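Local coordinates for protein superoxide dismutase [Mn/Fe] (Aeropyrum pernix, PDB 3AK3) that catalyses the dismutation of superoxide to oxygen and hydrogen peroxide, probably by cycling a single iron or manganese ion between two oxidation states, at residues H79-P84 and I161-V166; V128-L133 and D165-A170; P21-E26 and E184-V189. All coordinates share one frame; numbering follows the deposited sequence.

Interaction 1 (H79-P84 and I161-V166); sequences HTIFWP and ILVIDV. With FE (Fe (III) ion), chain G.
H79 and D165 meet at the iron(III) ion, the metal site at which the alpha-hairpin and C-terminal domains of an iron/manganese superoxide dismutase join. NE2 of H79 lies 2.2 Å from FE and OD2 of D165 lies 2.0 Å from it; the imidazole and carboxylate planes stand 82° apart, so each offers a donor atom to the metal without stacking on the other. Histidine suits the helix end because ND1 can bond to the carbonyl of G75 while NE2 faces the ion. H31 and H169 supply the other protein ligands, and two waters also bind.

F82, one helical turn beyond H79, packs between the helix and the strand beside the site. Its CG is anti to the backbone N (chi1 -173°), which carries the ring over the strand, where CB of D165 sits on one face, 3.9 Å from the ring centroid. The methylene thus makes a CH-pi contact while the carboxylate beyond it, its plane steeply inclined to the ring, continues to the metal. At the edge of the same ring, in its plane, comes O of V163, 3.4 Å from CD1 of F82. W186 and Y182 of helix 179-186 also pack on this phenylalanine.

Farther from the iron, the branched V163 suits a strand facing a helix: its CG2 lies 3.9 Å from CB of F82 and 4.1 Å from CG2 of I81.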
loop_
_atom_site.group_PDB
_atom_site.type_symbol
_atom_site.label_atom_id
_atom_site.label_comp_id
_atom_site.label_asym_id
_atom_site.label_seq_id
_atom_site.Cartn_x
_atom_site.Cartn_y
_atom_site.Cartn_z
ATOM N N HIS B 79 -7.079 2.773 18.063
ATOM C CA HIS B 79 -8.347 2.942 18.795
ATOM C C HIS B 79 -8.118 3.168 20.279
ATOM O O HIS B 79 -8.871 3.908 20.939
ATOM C CB HIS B 79 -9.318 1.805 18.514
ATOM C CG HIS B 79 -9.815 1.818 17.109
ATOM N ND1 HIS B 79 -9.103 1.263 16.068
ATOM C CD2 HIS B 79 -10.919 2.373 16.555
ATOM C CE1 HIS B 79 -9.754 1.460 14.937
ATOM N NE2 HIS B 79 -10.858 2.134 15.205
ATOM N N THR B 80 -7.041 2.590 20.794
ATOM C CA THR B 80 -6.643 2.818 22.183
ATOM C C THR B 80 -6.359 4.298 22.486
ATOM O O THR B 80 -6.638 4.781 23.590
ATOM C CB THR B 80 -5.450 1.914 22.548
ATOM O OG1 THR B 80 -5.917 0.568 22.637
ATOM C CG2 THR B 80 -4.797 2.322 23.877
ATOM N N ILE B 81 -5.811 5.014 21.508
ATOM C CA ILE B 81 -5.549 6.449 21.647
ATOM C C ILE B 81 -6.836 7.229 21.347
ATOM O O ILE B 81 -7.170 8.193 22.051
ATOM C CB ILE B 81 -4.388 6.894 20.715
ATOM C CG1 ILE B 81 -3.097 6.148 21.079
ATOM C CG2 ILE B 81 -4.205 8.430 20.699
ATOM C CD1 ILE B 81 -2.083 6.123 19.930
ATOM N N PHE B 82 -7.561 6.785 20.319
ATOM C CA PHE B 82 -8.805 7.429 19.868
ATOM C C PHE B 82 -9.833 7.664 20.986
ATOM O O PHE B 82 -10.336 8.778 21.138
ATOM C CB PHE B 82 -9.413 6.626 18.709
ATOM C CG PHE B 82 -10.613 7.271 18.051
ATOM C CD1 PHE B 82 -10.528 8.541 17.487
ATOM C CD2 PHE B 82 -11.790 6.558 17.917
ATOM C CE1 PHE B 82 -11.643 9.111 16.853
ATOM C CE2 PHE B 82 -12.897 7.105 17.282
ATOM C CZ PHE B 82 -12.819 8.389 16.751
ATOM N N TRP B 83 -10.137 6.641 21.774
ATOM C CA TRP B 83 -11.225 6.801 22.749
ATOM C C TRP B 83 -10.944 7.893 23.792
ATOM O O TRP B 83 -11.751 8.808 23.951
ATOM C CB TRP B 83 -11.579 5.483 23.438
ATOM C CG TRP B 83 -11.785 4.329 22.548
ATOM C CD1 TRP B 83 -11.172 3.120 22.649
ATOM C CD2 TRP B 83 -12.679 4.231 21.431
ATOM N NE1 TRP B 83 -11.613 2.279 21.673
ATOM C CE2 TRP B 83 -12.544 2.926 20.908
ATOM C CE3 TRP B 83 -13.585 5.116 20.821
ATOM C CZ2 TRP B 83 -13.265 2.481 19.803
ATOM C CZ3 TRP B 83 -14.307 4.665 19.718
ATOM C CH2 TRP B 83 -14.141 3.361 19.223
ATOM N N PRO B 84 -9.804 7.817 24.504
ATOM C CA PRO B 84 -9.519 8.885 25.471
ATOM C C PRO B 84 -9.161 10.235 24.837
ATOM O O PRO B 84 -9.118 11.242 25.543
ATOM C CB PRO B 84 -8.333 8.327 26.261
ATOM C CG PRO B 84 -7.649 7.400 25.278
ATOM C CD PRO B 84 -8.758 6.777 24.515
ATOM N N ILE B 161 -0.493 11.846 19.223
ATOM C CA ILE B 161 -1.066 12.413 20.452
ATOM C C ILE B 161 -2.527 12.795 20.278
ATOM O O ILE B 161 -3.249 12.941 21.264
ATOM C CB ILE B 161 -0.243 13.603 21.006
ATOM C CG1 ILE B 161 -0.279 14.809 20.050
ATOM C CG2 ILE B 161 1.184 13.147 21.363
ATOM C CD1 ILE B 161 0.364 16.059 20.613
ATOM N N LEU B 162 -2.960 12.960 19.032
ATOM C CA LEU B 162 -4.366 13.174 18.721
ATOM C C LEU B 162 -4.672 12.518 17.381
ATOM O O LEU B 162 -3.978 12.792 16.379
ATOM C CB LEU B 162 -4.696 14.662 18.651
ATOM C CG LEU B 162 -6.136 15.020 18.275
ATOM C CD1 LEU B 162 -7.173 14.479 19.267
ATOM C CD2 LEU B 162 -6.247 16.537 18.156
ATOM N N VAL B 163 -5.678 11.649 17.359
ATOM C CA VAL B 163 -6.045 10.945 16.140
ATOM C C VAL B 163 -7.539 11.038 15.903
ATOM O O VAL B 163 -8.331 11.086 16.864
ATOM C CB VAL B 163 -5.581 9.446 16.136
ATOM C CG1 VAL B 163 -4.078 9.354 16.355
ATOM C CG2 VAL B 163 -6.356 8.583 17.157
ATOM N N ILE B 164 -7.913 11.074 14.627
ATOM C CA ILE B 164 -9.319 10.989 14.241
ATOM C C ILE B 164 -9.527 9.820 13.283
ATOM O O ILE B 164 -8.858 9.708 12.247
ATOM C CB ILE B 164 -9.893 12.312 13.644
ATOM C CG1 ILE B 164 -11.408 12.167 13.446
ATOM C CG2 ILE B 164 -9.129 12.735 12.377
ATOM C CD1 ILE B 164 -12.089 13.328 12.723
ATOM N N ASP B 165 -10.453 8.945 13.636
ATOM C CA ASP B 165 -10.785 7.814 12.803
ATOM C C ASP B 165 -11.714 8.284 11.705
ATOM O O ASP B 165 -12.811 8.781 11.978
ATOM C CB ASP B 165 -11.426 6.729 13.675
ATOM C CG ASP B 165 -11.670 5.420 12.952
ATOM O OD1 ASP B 165 -11.372 5.261 11.746
ATOM O OD2 ASP B 165 -12.203 4.524 13.628
ATOM N N VAL B 166 -11.259 8.177 10.462
ATOM C CA VAL B 166 -12.114 8.469 9.323
ATOM C C VAL B 166 -12.395 7.245 8.450
ATOM O O VAL B 166 -12.726 7.365 7.268
ATOM C CB VAL B 166 -11.612 9.676 8.478
ATOM C CG1 VAL B 166 -11.726 10.975 9.278
ATOM C CG2 VAL B 166 -10.177 9.447 7.948
HETATM FE FE FE G . -12.343 2.523 13.648
HETATM O O HOH W 1 -10.930 2.353 12.139
HETATM O O HOH W 2 -12.382 0.272 13.773
#

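Interaction 2 (V128-L133 and D165-A170); sequences VGWGVL and DVWEHA. With FE (Fe (III) ion), chain G.
The indole of W167 carries V128 on one face and metal-bound water 1 on the other. Its CG lies anti to the carbonyl carbon (chi1 -75°), bringing the rings over V128, whose CG2 stands 3.6 Å from the six-membered ring centroid of W167. At the edge, near the ring plane, O of G129 lies 3.3 Å from CD1 of W167. That indole turns its edge toward the face of W130 in an offset edge-to-face pair, planes at 65°. W130 in turn lays a face over D165, whose CB is 3.4 Å from CZ3 of W130; indole and carboxylate are stacked, only 18° apart.

In the backbone, strand 129-136 runs antiparallel to the end of strand 159-165 in the C-terminal domain's three-stranded sheet, with W130 and D165 a non-hydrogen-bonded pair. The neighbouring bond runs from N of V166 to O of G129, 2.9 Å long. Glycine suits this spot: its almost fully extended backbone, with phi positive, is rare for residues with side chains.

As the strand ends, an Asx turn forms: N of W167 reaches OD1 of D165 at 3.0 Å from above the carboxylate plane, restraining the iron ligand. NE2 of H169 binds the same ion at 2.2 Å.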
loop_
_atom_site.group_PDB
_atom_site.type_symbol
_atom_site.label_atom_id
_atom_site.label_comp_id
_atom_site.label_asym_id
_atom_site.label_seq_id
_atom_site.Cartn_x
_atom_site.Cartn_y
_atom_site.Cartn_z
ATOM N N VAL B 128 -10.086 4.515 3.599
ATOM C CA VAL B 128 -10.231 4.581 5.042
ATOM C C VAL B 128 -8.897 4.812 5.718
ATOM O O VAL B 128 -7.845 4.428 5.194
ATOM C CB VAL B 128 -10.896 3.331 5.604
ATOM C CG1 VAL B 128 -12.342 3.235 5.103
ATOM C CG2 VAL B 128 -10.092 2.082 5.244
ATOM N N GLY B 129 -8.933 5.447 6.885
ATOM C CA GLY B 129 -7.711 5.794 7.565
ATOM C C GLY B 129 -7.931 6.745 8.714
ATOM O O GLY B 129 -9.012 6.762 9.305
ATOM N N TRP B 130 -6.899 7.527 9.006
ATOM C CA TRP B 130 -6.835 8.416 10.159
ATOM C C TRP B 130 -6.193 9.737 9.798
ATOM O O TRP B 130 -5.278 9.791 8.970
ATOM C CB TRP B 130 -5.977 7.800 11.272
ATOM C CG TRP B 130 -6.412 6.453 11.690
ATOM C CD1 TRP B 130 -6.190 5.277 11.032
ATOM C CD2 TRP B 130 -7.147 6.118 12.871
ATOM N NE1 TRP B 130 -6.740 4.231 11.723
ATOM C CE2 TRP B 130 -7.334 4.716 12.861
ATOM C CE3 TRP B 130 -7.668 6.865 13.938
ATOM C CZ2 TRP B 130 -8.020 4.043 13.871
ATOM C CZ3 TRP B 130 -8.340 6.196 14.952
ATOM C CH2 TRP B 130 -8.522 4.799 14.905
ATOM N N GLY B 131 -6.648 10.804 10.450
ATOM C CA GLY B 131 -5.856 12.007 10.556
ATOM C C GLY B 131 -5.101 11.946 11.871
ATOM O O GLY B 131 -5.657 11.518 12.897
ATOM N N VAL B 132 -3.826 12.336 11.845
ATOM C CA VAL B 132 -2.926 12.128 12.984
ATOM C C VAL B 132 -2.115 13.379 13.277
ATOM O O VAL B 132 -1.468 13.945 12.388
ATOM C CB VAL B 132 -1.947 10.954 12.715
ATOM C CG1 VAL B 132 -0.961 10.760 13.855
ATOM C CG2 VAL B 132 -2.706 9.652 12.477
ATOM N N LEU B 133 -2.171 13.816 14.534
ATOM C CA LEU B 133 -1.257 14.807 15.043
ATOM C C LEU B 133 -0.236 14.071 15.898
ATOM O O LEU B 133 -0.594 13.391 16.862
ATOM C CB LEU B 133 -1.990 15.845 15.895
ATOM C CG LEU B 133 -1.085 16.859 16.592
ATOM C CD1 LEU B 133 -0.375 17.768 15.581
ATOM C CD2 LEU B 133 -1.855 17.694 17.626
ATOM N N ASP B 165 -10.453 8.945 13.636
ATOM C CA ASP B 165 -10.785 7.814 12.803
ATOM C C ASP B 165 -11.714 8.284 11.705
ATOM O O ASP B 165 -12.811 8.781 11.978
ATOM C CB ASP B 165 -11.426 6.729 13.675
ATOM C CG ASP B 165 -11.670 5.420 12.952
ATOM O OD1 ASP B 165 -11.372 5.261 11.746
ATOM O OD2 ASP B 165 -12.203 4.524 13.628
ATOM N N VAL B 166 -11.259 8.177 10.462
ATOM C CA VAL B 166 -12.114 8.469 9.323
ATOM C C VAL B 166 -12.395 7.245 8.450
ATOM O O VAL B 166 -12.726 7.365 7.268
ATOM C CB VAL B 166 -11.612 9.676 8.478
ATOM C CG1 VAL B 166 -11.726 10.975 9.278
ATOM C CG2 VAL B 166 -10.177 9.447 7.948
ATOM N N TRP B 167 -12.288 6.051 9.037
ATOM C CA TRP B 167 -12.933 4.890 8.419
ATOM C C TRP B 167 -14.439 5.130 8.334
ATOM O O TRP B 167 -15.010 5.848 9.170
ATOM C CB TRP B 167 -12.701 3.634 9.234
ATOM C CG TRP B 167 -11.308 3.029 9.138
ATOM C CD1 TRP B 167 -10.116 3.613 9.471
ATOM C CD2 TRP B 167 -11.005 1.689 8.738
ATOM N NE1 TRP B 167 -9.076 2.712 9.275
ATOM C CE2 TRP B 167 -9.602 1.527 8.832
ATOM C CE3 TRP B 167 -11.786 0.603 8.309
ATOM C CZ2 TRP B 167 -8.962 0.317 8.512
ATOM C CZ3 TRP B 167 -11.144 -0.606 7.992
ATOM C CH2 TRP B 167 -9.747 -0.729 8.093
ATOM N N GLU B 168 -15.078 4.537 7.337
ATOM C CA GLU B 168 -16.497 4.783 7.104
ATOM C C GLU B 168 -17.337 4.373 8.308
ATOM O O GLU B 168 -18.286 5.065 8.660
ATOM C CB GLU B 168 -16.957 4.116 5.815
ATOM C CG GLU B 168 -16.254 4.716 4.596
ATOM C CD GLU B 168 -16.642 4.069 3.289
ATOM O OE1 GLU B 168 -16.810 2.827 3.237
ATOM O OE2 GLU B 168 -16.764 4.824 2.303
ATOM N N HIS B 169 -16.964 3.287 8.983
ATOM C CA HIS B 169 -17.727 2.847 10.160
ATOM C C HIS B 169 -17.740 3.862 11.306
ATOM O O HIS B 169 -18.579 3.767 12.214
ATOM C CB HIS B 169 -17.206 1.508 10.679
ATOM C CG HIS B 169 -15.797 1.559 11.174
ATOM N ND1 HIS B 169 -14.774 0.896 10.534
ATOM C CD2 HIS B 169 -15.239 2.187 12.237
ATOM C CE1 HIS B 169 -13.641 1.120 11.180
ATOM N NE2 HIS B 169 -13.898 1.887 12.224
ATOM N N ALA B 170 -16.814 4.823 11.277
ATOM C CA ALA B 170 -16.704 5.835 12.327
ATOM C C ALA B 170 -17.806 6.890 12.238
ATOM O O ALA B 170 -18.063 7.605 13.209
ATOM C CB ALA B 170 -15.334 6.498 12.289
HETATM FE FE FE G . -12.343 2.523 13.648
HETATM O O HOH W 1 -10.930 2.353 12.139
HETATM O O HOH W 2 -12.382 0.272 13.773
#

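Interaction 3 (P21-E26 and E184-V189); sequences PYIIEE and ENWWNV. With EDO (1,2-ethanediol), chain H.
Y22 lays its ring against N185, N188 and V189, and the closest packing is on that ring. CB of N188 stands 3.6 Å from the ring centroid, only 5° off the normal, a CH-pi contact over the centre of one face; CG of P21, the preceding residue, covers the opposite face. The ring is therefore sandwiched, which suits a flat aromatic here better than a branched chain. At its edge, in its plane, OD1 of N185 comes 3.3 Å from CD2 of Y22. With CG anti to its own carbonyl carbon (chi1 -53°), Y22 also brings CD1 within 3.8 Å of CG1 of V189.

N188 keeps its place over the ring by doubling back on its own segment: its ND2 and its backbone N both donate to O of N185, reaching it from the same face of the carbonyl plane. The side-chain bond is 3.2 Å long and distinctly bent, at 138°. An alanine in place of Y22 would remove the whole ring and would probably leave the CB of N188 and the methyl of V189 facing a gap.

The inner side is looser: CD1 of I23 is 4.5 Å from CD1 of W186, at the indole edge. Toward solvent, OD1 of N185 accepts a 2.6 Å bond from O1 of a 1,2-ethanediol, probably acquired from the crystallisation liquor. These residues lie at the domain interface of the iron/manganese superoxide dismutase fold, where the lead-in to the first long hairpin helix meets the C-terminal part of helix 179-186 and the short 3-10 segment that follows.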
loop_
_atom_site.group_PDB
_atom_site.type_symbol
_atom_site.label_atom_id
_atom_site.label_comp_id
_atom_site.label_asym_id
_atom_site.label_seq_id
_atom_site.Cartn_x
_atom_site.Cartn_y
_atom_site.Cartn_z
ATOM N N PRO B 21 -24.470 14.895 21.051
ATOM C CA PRO B 21 -25.009 14.514 19.739
ATOM C C PRO B 21 -23.998 14.260 18.617
ATOM O O PRO B 21 -24.397 13.835 17.534
ATOM C CB PRO B 21 -25.852 15.735 19.365
ATOM C CG PRO B 21 -25.117 16.855 19.956
ATOM C CD PRO B 21 -24.579 16.350 21.272
ATOM N N TYR B 22 -22.718 14.515 18.876
ATOM C CA TYR B 22 -21.697 14.540 17.816
ATOM C C TYR B 22 -21.345 13.170 17.253
ATOM O O TYR B 22 -21.152 13.026 16.042
ATOM C CB TYR B 22 -20.478 15.314 18.302
ATOM C CG TYR B 22 -20.925 16.663 18.801
ATOM C CD1 TYR B 22 -21.032 16.927 20.166
ATOM C CD2 TYR B 22 -21.339 17.646 17.899
ATOM C CE1 TYR B 22 -21.494 18.157 20.622
ATOM C CE2 TYR B 22 -21.792 18.875 18.345
ATOM C CZ TYR B 22 -21.865 19.122 19.702
ATOM O OH TYR B 22 -22.331 20.340 20.135
ATOM N N ILE B 23 -21.275 12.164 18.123
ATOM C CA ILE B 23 -21.183 10.772 17.680
ATOM C C ILE B 23 -22.211 9.936 18.447
ATOM O O ILE B 23 -22.171 9.857 19.682
ATOM C CB ILE B 23 -19.752 10.167 17.843
ATOM C CG1 ILE B 23 -18.673 11.110 17.292
ATOM C CG2 ILE B 23 -19.678 8.814 17.133
ATOM C CD1 ILE B 23 -17.240 10.632 17.549
ATOM N N ILE B 24 -23.144 9.346 17.707
ATOM C CA ILE B 24 -24.268 8.616 18.287
ATOM C C ILE B 24 -23.851 7.322 18.978
ATOM O O ILE B 24 -22.843 6.695 18.619
ATOM C CB ILE B 24 -25.366 8.296 17.236
ATOM C CG1 ILE B 24 -24.756 7.584 16.025
ATOM C CG2 ILE B 24 -26.090 9.575 16.805
ATOM C CD1 ILE B 24 -25.759 6.942 15.081
ATOM N N GLU B 25 -24.667 6.915 19.945
ATOM C CA GLU B 25 -24.471 5.695 20.708
ATOM C C GLU B 25 -24.239 4.457 19.840
ATOM O O GLU B 25 -23.378 3.628 20.150
ATOM C CB GLU B 25 -25.679 5.466 21.626
ATOM C CG GLU B 25 -25.463 4.338 22.621
ATOM C CD GLU B 25 -26.722 3.945 23.368
ATOM O OE1 GLU B 25 -27.792 3.857 22.733
ATOM O OE2 GLU B 25 -26.627 3.711 24.589
ATOM N N GLU B 26 -25.005 4.316 18.761
ATOM C CA GLU B 26 -24.922 3.090 17.975
ATOM C C GLU B 26 -23.521 2.920 17.402
ATOM O O GLU B 26 -22.935 1.838 17.488
ATOM C CB GLU B 26 -25.958 3.041 16.861
ATOM C CG GLU B 26 -25.900 1.722 16.113
ATOM C CD GLU B 26 -27.015 1.532 15.125
ATOM O OE1 GLU B 26 -27.192 0.379 14.688
ATOM O OE2 GLU B 26 -27.708 2.518 14.785
ATOM N N GLU B 184 -15.938 18.012 11.094
ATOM C CA GLU B 184 -16.313 19.289 11.708
ATOM C C GLU B 184 -16.950 19.100 13.097
ATOM O O GLU B 184 -16.602 19.815 14.048
ATOM C CB GLU B 184 -17.226 20.085 10.770
ATOM C CG GLU B 184 -16.519 20.645 9.517
ATOM C CD GLU B 184 -15.349 21.572 9.845
ATOM O OE1 GLU B 184 -14.323 21.521 9.132
ATOM O OE2 GLU B 184 -15.442 22.348 10.819
ATOM N N ASN B 185 -17.846 18.117 13.214
ATOM C CA ASN B 185 -18.523 17.822 14.490
ATOM C C ASN B 185 -17.612 17.189 15.540
ATOM O O ASN B 185 -17.771 17.416 16.734
ATOM C CB ASN B 185 -19.754 16.937 14.266
ATOM C CG ASN B 185 -20.978 17.733 13.855
ATOM O OD1 ASN B 185 -21.666 18.308 14.696
ATOM N ND2 ASN B 185 -21.247 17.772 12.558
ATOM N N TRP B 186 -16.651 16.394 15.079
ATOM C CA TRP B 186 -15.716 15.718 15.967
ATOM C C TRP B 186 -14.922 16.682 16.871
ATOM O O TRP B 186 -14.593 16.351 18.009
ATOM C CB TRP B 186 -14.800 14.833 15.119
ATOM C CG TRP B 186 -13.627 14.229 15.848
ATOM C CD1 TRP B 186 -13.612 13.063 16.576
ATOM C CD2 TRP B 186 -12.299 14.761 15.912
ATOM N NE1 TRP B 186 -12.351 12.846 17.084
ATOM C CE2 TRP B 186 -11.526 13.866 16.691
ATOM C CE3 TRP B 186 -11.681 15.900 15.382
ATOM C CZ2 TRP B 186 -10.166 14.085 16.951
ATOM C CZ3 TRP B 186 -10.327 16.114 15.637
ATOM C CH2 TRP B 186 -9.586 15.207 16.414
ATOM N N TRP B 187 -14.629 17.890 16.388
ATOM C CA TRP B 187 -13.869 18.852 17.195
ATOM C C TRP B 187 -14.558 19.149 18.522
ATOM O O TRP B 187 -13.904 19.505 19.501
ATOM C CB TRP B 187 -13.628 20.146 16.426
ATOM C CG TRP B 187 -12.673 19.960 15.281
ATOM C CD1 TRP B 187 -12.995 19.839 13.968
ATOM C CD2 TRP B 187 -11.245 19.864 15.363
ATOM N NE1 TRP B 187 -11.853 19.687 13.210
ATOM C CE2 TRP B 187 -10.766 19.698 14.043
ATOM C CE3 TRP B 187 -10.322 19.906 16.421
ATOM C CZ2 TRP B 187 -9.398 19.569 13.752
ATOM C CZ3 TRP B 187 -8.960 19.782 16.133
ATOM C CH2 TRP B 187 -8.516 19.611 14.804
ATOM N N ASN B 188 -15.876 18.968 18.556
ATOM C CA ASN B 188 -16.654 19.284 19.758
ATOM C C ASN B 188 -16.499 18.294 20.889
ATOM O O ASN B 188 -16.999 18.536 21.991
ATOM C CB ASN B 188 -18.134 19.395 19.424
ATOM C CG ASN B 188 -18.443 20.570 18.543
ATOM O OD1 ASN B 188 -18.261 21.724 18.935
ATOM N ND2 ASN B 188 -18.934 20.286 17.343
ATOM N N VAL B 189 -15.832 17.172 20.616
ATOM C CA VAL B 189 -15.598 16.150 21.633
ATOM C C VAL B 189 -14.107 15.836 21.834
ATOM O O VAL B 189 -13.784 14.880 22.511
ATOM C CB VAL B 189 -16.433 14.848 21.389
ATOM C CG1 VAL B 189 -17.923 15.153 21.376
ATOM C CG2 VAL B 189 -16.025 14.146 20.093
HETATM C C1 EDO H . -24.718 17.806 16.011
HETATM O O1 EDO H . -24.231 18.799 15.103
HETATM C C2 EDO H . -24.813 16.476 15.273
HETATM O O2 EDO H . -25.708 16.627 14.164
#

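In the fold
Interactions 1 and 2 are buried, share D165 and touch the same iron; interaction 3 is only partly buried, its centre about 13 and 14 Å from theirs. Interactions 1 and 3 each join the alpha-hairpin domain to the C-terminal domain, whereas interaction 2 stays within the latter, linking strand 129-136 to the end of strand 159-165 and the loop after it. Interactions 1 and 2 both coordinate the metal, the first adding apolar helix-on-strand packing, the second indoles and a backbone bond; interaction 3 sets asparagines and a tyrosine nearer solvent. W186 packs on F82, L162 and I164 of interaction 1. In interaction 2, E168 bonds to H169 of a neighbouring subunit, and H169 to that subunit's E168.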